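Local atomic coordinates of beta-alanyl-CoA:ammonia lyase 2 (Clostridium propionicum, PDB entry 4MTU), a protein that probably acts as a lyase that removes ammonia from beta-alanyl-CoA, and is a zinc-binding member of the hot dog fold superfamily. Residues A17-T20 and G21-N25; G26-I29 and V30-W33. One frame throughout, in Å; residues are numbered along the deposited sequence. Where two conformers were deposited one is given.

Contact 1 of 2, residues A17-T20 and G21-N25; sequences AHYT and GNLVN
His18 and Asn25 meet as two stacked flat groups, imidazole ring and side-chain amide, with their planes 3° apart. Asn25 ND2 sits over the centre of the ring, and Asn25 CG lies 3.5 Å from His18 CG. Asn25 CG stands between its backbone N and carbonyl carbon (chi1 55°), which turns the amide over the ring. The ring is further fixed by hydrogen bonds at both nitrogens, ND1 to Lys15 of the second subunit and NE2 to Asp35 of the third.

Apolar contact centres on Tyr19. Tyr19 CE2 lies 3.7 Å from Asn25 CB, the ring at about a right angle to the amide. Tyr19 CD2 is 4.2 Å from Leu23 CD2.

The backbone closes through one carbonyl. Leu23 O accepts from His18 N at 2.9 Å and from Tyr19 N at 3.0 Å. The Tyr19 bond lies in the carbonyl plane; the His18 donor is tilted 30° from it. A water accepts from Asn22 N at 2.9 Å and donates to Tyr19 O at 2.7 Å, bridging the bend.

Gly21 and Asn22 both have positive phi and turn the chain back. This compact loop leads into the central helix of a hot dog fold, between subunits of the hexamer.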
loop_
_atom_site.group_PDB
_atom_site.type_symbol
_atom_site.label_atom_id
_atom_site.label_comp_id
_atom_site.label_asym_id
_atom_site.label_seq_id
_atom_site.Cartn_x
_atom_site.Cartn_y
_atom_site.Cartn_z
ATOM N N ALA A 17 -5.844 5.336 -7.307
ATOM C CA ALA A 17 -5.975 4.995 -8.714
ATOM C C ALA A 17 -5.784 3.506 -8.875
ATOM O O ALA A 17 -4.953 2.890 -8.201
ATOM C CB ALA A 17 -4.918 5.730 -9.527
ATOM N N HIS A 18 -6.506 2.941 -9.836
ATOM C CA HIS A 18 -6.425 1.507 -10.110
ATOM C C HIS A 18 -6.199 1.234 -11.592
ATOM O O HIS A 18 -5.328 0.455 -11.950
ATOM C CB HIS A 18 -7.689 0.809 -9.592
ATOM C CG HIS A 18 -7.503 -0.638 -9.473
ATOM N ND1 HIS A 18 -6.809 -1.197 -8.412
ATOM C CD2 HIS A 18 -7.923 -1.653 -10.315
ATOM C CE1 HIS A 18 -6.829 -2.491 -8.594
ATOM N NE2 HIS A 18 -7.447 -2.823 -9.720
ATOM N N TYR A 19 -7.014 1.816 -12.428
ATOM C CA TYR A 19 -6.844 1.704 -13.865
ATOM C C TYR A 19 -6.009 2.845 -14.350
ATOM O O TYR A 19 -5.724 3.809 -13.607
ATOM C CB TYR A 19 -8.202 1.621 -14.573
ATOM C CG TYR A 19 -8.973 0.432 -14.061
ATOM C CD1 TYR A 19 -8.604 -0.889 -14.369
ATOM C CD2 TYR A 19 -10.086 0.571 -13.165
ATOM C CE1 TYR A 19 -9.279 -1.999 -13.888
ATOM C CE2 TYR A 19 -10.739 -0.557 -12.726
ATOM C CZ TYR A 19 -10.359 -1.847 -13.073
ATOM O OH TYR A 19 -11.095 -2.928 -12.532
ATOM N N THR A 20 -5.622 2.793 -15.626
ATOM C CA THR A 20 -5.027 3.934 -16.252
ATOM C C THR A 20 -5.990 5.121 -16.263
ATOM O O THR A 20 -7.194 5.002 -15.999
ATOM C CB THR A 20 -4.653 3.543 -17.738
ATOM O OG1 THR A 20 -5.713 2.830 -18.354
ATOM C CG2 THR A 20 -3.422 2.625 -17.735
ATOM N N GLY A 21 -5.444 6.300 -16.472
ATOM C CA GLY A 21 -6.244 7.519 -16.552
ATOM C C GLY A 21 -6.725 8.037 -15.187
ATOM O O GLY A 21 -7.686 8.797 -15.101
ATOM N N ASN A 22 -6.012 7.663 -14.112
ATOM C CA ASN A 22 -6.353 8.135 -12.757
ATOM C C ASN A 22 -7.734 7.697 -12.305
ATOM O O ASN A 22 -8.334 8.299 -11.420
ATOM C CB ASN A 22 -6.196 9.639 -12.636
ATOM C CG ASN A 22 -4.722 9.965 -12.717
ATOM O OD1 ASN A 22 -3.928 9.520 -11.878
ATOM N ND2 ASN A 22 -4.309 10.597 -13.841
ATOM N N LEU A 23 -8.223 6.568 -12.847
ATOM C CA LEU A 23 -9.536 6.051 -12.558
ATOM C C LEU A 23 -9.466 5.086 -11.374
ATOM O O LEU A 23 -8.664 4.134 -11.357
ATOM C CB LEU A 23 -10.069 5.339 -13.801
ATOM C CG LEU A 23 -11.468 4.776 -13.691
ATOM C CD1 LEU A 23 -12.521 5.866 -13.523
ATOM C CD2 LEU A 23 -11.784 3.978 -14.953
ATOM N N VAL A 24 -10.319 5.327 -10.380
ATOM C CA VAL A 24 -10.450 4.459 -9.220
ATOM C C VAL A 24 -11.409 3.329 -9.574
ATOM O O VAL A 24 -12.364 3.503 -10.344
ATOM C CB VAL A 24 -10.942 5.261 -8.009
ATOM C CG1 VAL A 24 -11.057 4.422 -6.776
ATOM C CG2 VAL A 24 -10.028 6.473 -7.766
ATOM N N ASN A 25 -11.134 2.128 -9.048
ATOM C CA ASN A 25 -11.993 0.978 -9.255
ATOM C C ASN A 25 -13.234 1.029 -8.362
ATOM O O ASN A 25 -13.228 1.540 -7.237
ATOM C CB ASN A 25 -11.206 -0.307 -9.025
ATOM C CG ASN A 25 -10.510 -0.447 -7.706
ATOM O OD1 ASN A 25 -10.147 0.552 -7.072
ATOM N ND2 ASN A 25 -10.199 -1.676 -7.316
HETATM O O HOH W 1 -3.853 5.805 -13.468
#

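Contact 2 of 2, residues G26-I29 and V30-W33; sequences GARI and VNQW
Ile29 and Trp33, four residues apart on the helix, lie side by side and point the same way. The contact is a CH-pi interaction. Ile29 CG2 sits over one face of the indole, 3.3 Å from the centroid of the six-membered ring and 11° off the ring normal. With CG1 anti to the carbonyl carbon (chi1 -65°), CG2 is left anti to the backbone N, and this is the branch that meets the indole. Trp33 NE1 is hydrogen-bonded to Glu88 O, which helps fix the indole.

The pair belongs to the start of helix 27-45, the long helix that the antiparallel sheet wraps in a hot dog fold. Ile29 and Trp33 both pack on Tyr71 and Ala89, and Val30 packs on Tyr54, Ile57 and Phe59, which joins the first turns of the helix to the sheet.

Polar side-chain contact links Arg28 and Gln32. Arg28 NH1 gives a hydrogen bond of 2.8 Å to Gln32 OE1, close to the guanidinium plane and on a lone pair of the amide oxygen. A weak second bond runs from Arg28 NH2 to the same Gln32 OE1 at 3.3 Å. Both side chains bend at chi2 and run side by side, which brings Gln32 OE1 to the edge of the guanidinium. The two planes are 48° apart. Arg28 NE makes a salt bridge to Asp16, and Gln32 NE2 bonds to His8.

Backbone hydrogen bonds of the helix run from Asn31 N to Ala27 O, Gln32 N to Arg28 O and Trp33 N to Ile29 O, all at 2.9 to 3.2 Å. Val30 N reaches Gly26 O more weakly, at 3.5 Å.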
loop_
_atom_site.group_PDB
_atom_site.type_symbol
_atom_site.label_atom_id
_atom_site.label_comp_id
_atom_site.label_asym_id
_atom_site.label_seq_id
_atom_site.Cartn_x
_atom_site.Cartn_y
_atom_site.Cartn_z
ATOM N N GLY A 26 -14.338 0.437 -8.841
ATOM C CA GLY A 26 -15.543 0.367 -8.050
ATOM C C GLY A 26 -15.357 -0.399 -6.725
ATOM O O GLY A 26 -15.999 -0.088 -5.721
ATOM N N ALA A 27 -14.453 -1.367 -6.717
ATOM C CA ALA A 27 -14.184 -2.097 -5.498
ATOM C C ALA A 27 -13.689 -1.199 -4.367
ATOM O O ALA A 27 -13.837 -1.563 -3.204
ATOM C CB ALA A 27 -13.215 -3.243 -5.722
ATOM N N ARG A 28 -13.122 -0.023 -4.676
ATOM C CA ARG A 28 -12.720 0.883 -3.596
ATOM C C ARG A 28 -13.924 1.314 -2.769
ATOM O O ARG A 28 -13.823 1.515 -1.553
ATOM C CB ARG A 28 -12.011 2.106 -4.207
ATOM C CG ARG A 28 -11.616 3.182 -3.206
ATOM C CD ARG A 28 -10.557 2.729 -2.270
ATOM N NE ARG A 28 -10.205 3.735 -1.256
ATOM C CZ ARG A 28 -10.861 3.899 -0.144
ATOM N NH1 ARG A 28 -11.926 3.159 0.152
ATOM N NH2 ARG A 28 -10.458 4.803 0.735
ATOM N N ILE A 29 -15.079 1.503 -3.441
ATOM C CA ILE A 29 -16.293 1.855 -2.716
ATOM C C ILE A 29 -16.734 0.691 -1.819
ATOM O O ILE A 29 -17.130 0.889 -0.669
ATOM C CB ILE A 29 -17.431 2.198 -3.726
ATOM C CG1 ILE A 29 -17.070 3.449 -4.533
ATOM C CG2 ILE A 29 -18.733 2.333 -2.986
ATOM C CD1 ILE A 29 -18.033 3.734 -5.688
ATOM N N VAL A 30 -16.668 -0.543 -2.353
ATOM C CA VAL A 30 -17.052 -1.719 -1.592
ATOM C C VAL A 30 -16.127 -1.893 -0.383
ATOM O O VAL A 30 -16.631 -2.225 0.697
ATOM C CB VAL A 30 -17.073 -2.945 -2.505
ATOM C CG1 VAL A 30 -17.482 -4.184 -1.714
ATOM C CG2 VAL A 30 -18.003 -2.724 -3.702
ATOM N N ASN A 31 -14.868 -1.598 -0.515
ATOM C CA ASN A 31 -13.952 -1.630 0.616
ATOM C C ASN A 31 -14.461 -0.716 1.737
ATOM O O ASN A 31 -14.520 -1.062 2.905
ATOM C CB ASN A 31 -12.564 -1.257 0.106
ATOM C CG ASN A 31 -11.562 -1.286 1.226
ATOM O OD1 ASN A 31 -11.735 -1.999 2.164
ATOM N ND2 ASN A 31 -10.536 -0.484 1.190
ATOM N N GLN A 32 -14.834 0.523 1.335
ATOM C CA GLN A 32 -15.284 1.479 2.330
ATOM C C GLN A 32 -16.620 1.069 2.952
ATOM O O GLN A 32 -16.790 1.219 4.172
ATOM C CB GLN A 32 -15.381 2.918 1.754
ATOM C CG GLN A 32 -15.223 3.924 2.843
ATOM C CD GLN A 32 -13.870 3.883 3.487
ATOM O OE1 GLN A 32 -12.847 3.711 2.790
ATOM N NE2 GLN A 32 -13.803 4.022 4.777
ATOM N N TRP A 33 -17.541 0.553 2.153
ATOM C CA TRP A 33 -18.827 0.075 2.719
ATOM C C TRP A 33 -18.579 -1.067 3.714
ATOM O O TRP A 33 -19.331 -1.156 4.697
ATOM C CB TRP A 33 -19.726 -0.368 1.609
ATOM C CG TRP A 33 -20.340 0.758 0.806
ATOM C CD1 TRP A 33 -20.520 2.049 1.194
ATOM C CD2 TRP A 33 -20.885 0.636 -0.513
ATOM N NE1 TRP A 33 -21.148 2.772 0.190
ATOM C CE2 TRP A 33 -21.377 1.896 -0.873
ATOM C CE3 TRP A 33 -20.952 -0.421 -1.424
ATOM C CZ2 TRP A 33 -22.004 2.144 -2.122
ATOM C CZ3 TRP A 33 -21.539 -0.192 -2.635
ATOM C CH2 TRP A 33 -22.054 1.084 -2.989
#

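How the contacts relate
The chain leaves strand 4-11 and enters contact 1, where residues 17-25 close a loop on themselves. It passes without a gap from Asn25 to Gly26 and into contact 2, which forms the first turns of helix 27-45. The contacts stand in series; they neither nest nor cross. Their centres are about 14 Å apart. Contact 1 lies at the edge of the chain and contact 2 is buried: the centre of contact 1 is about 19 Å from the centre of the chain, that of contact 2 about 7 Å. Both touch the third subunit. Contact 1 also reaches the second subunit, and contact 2 the fourth, through Gln32.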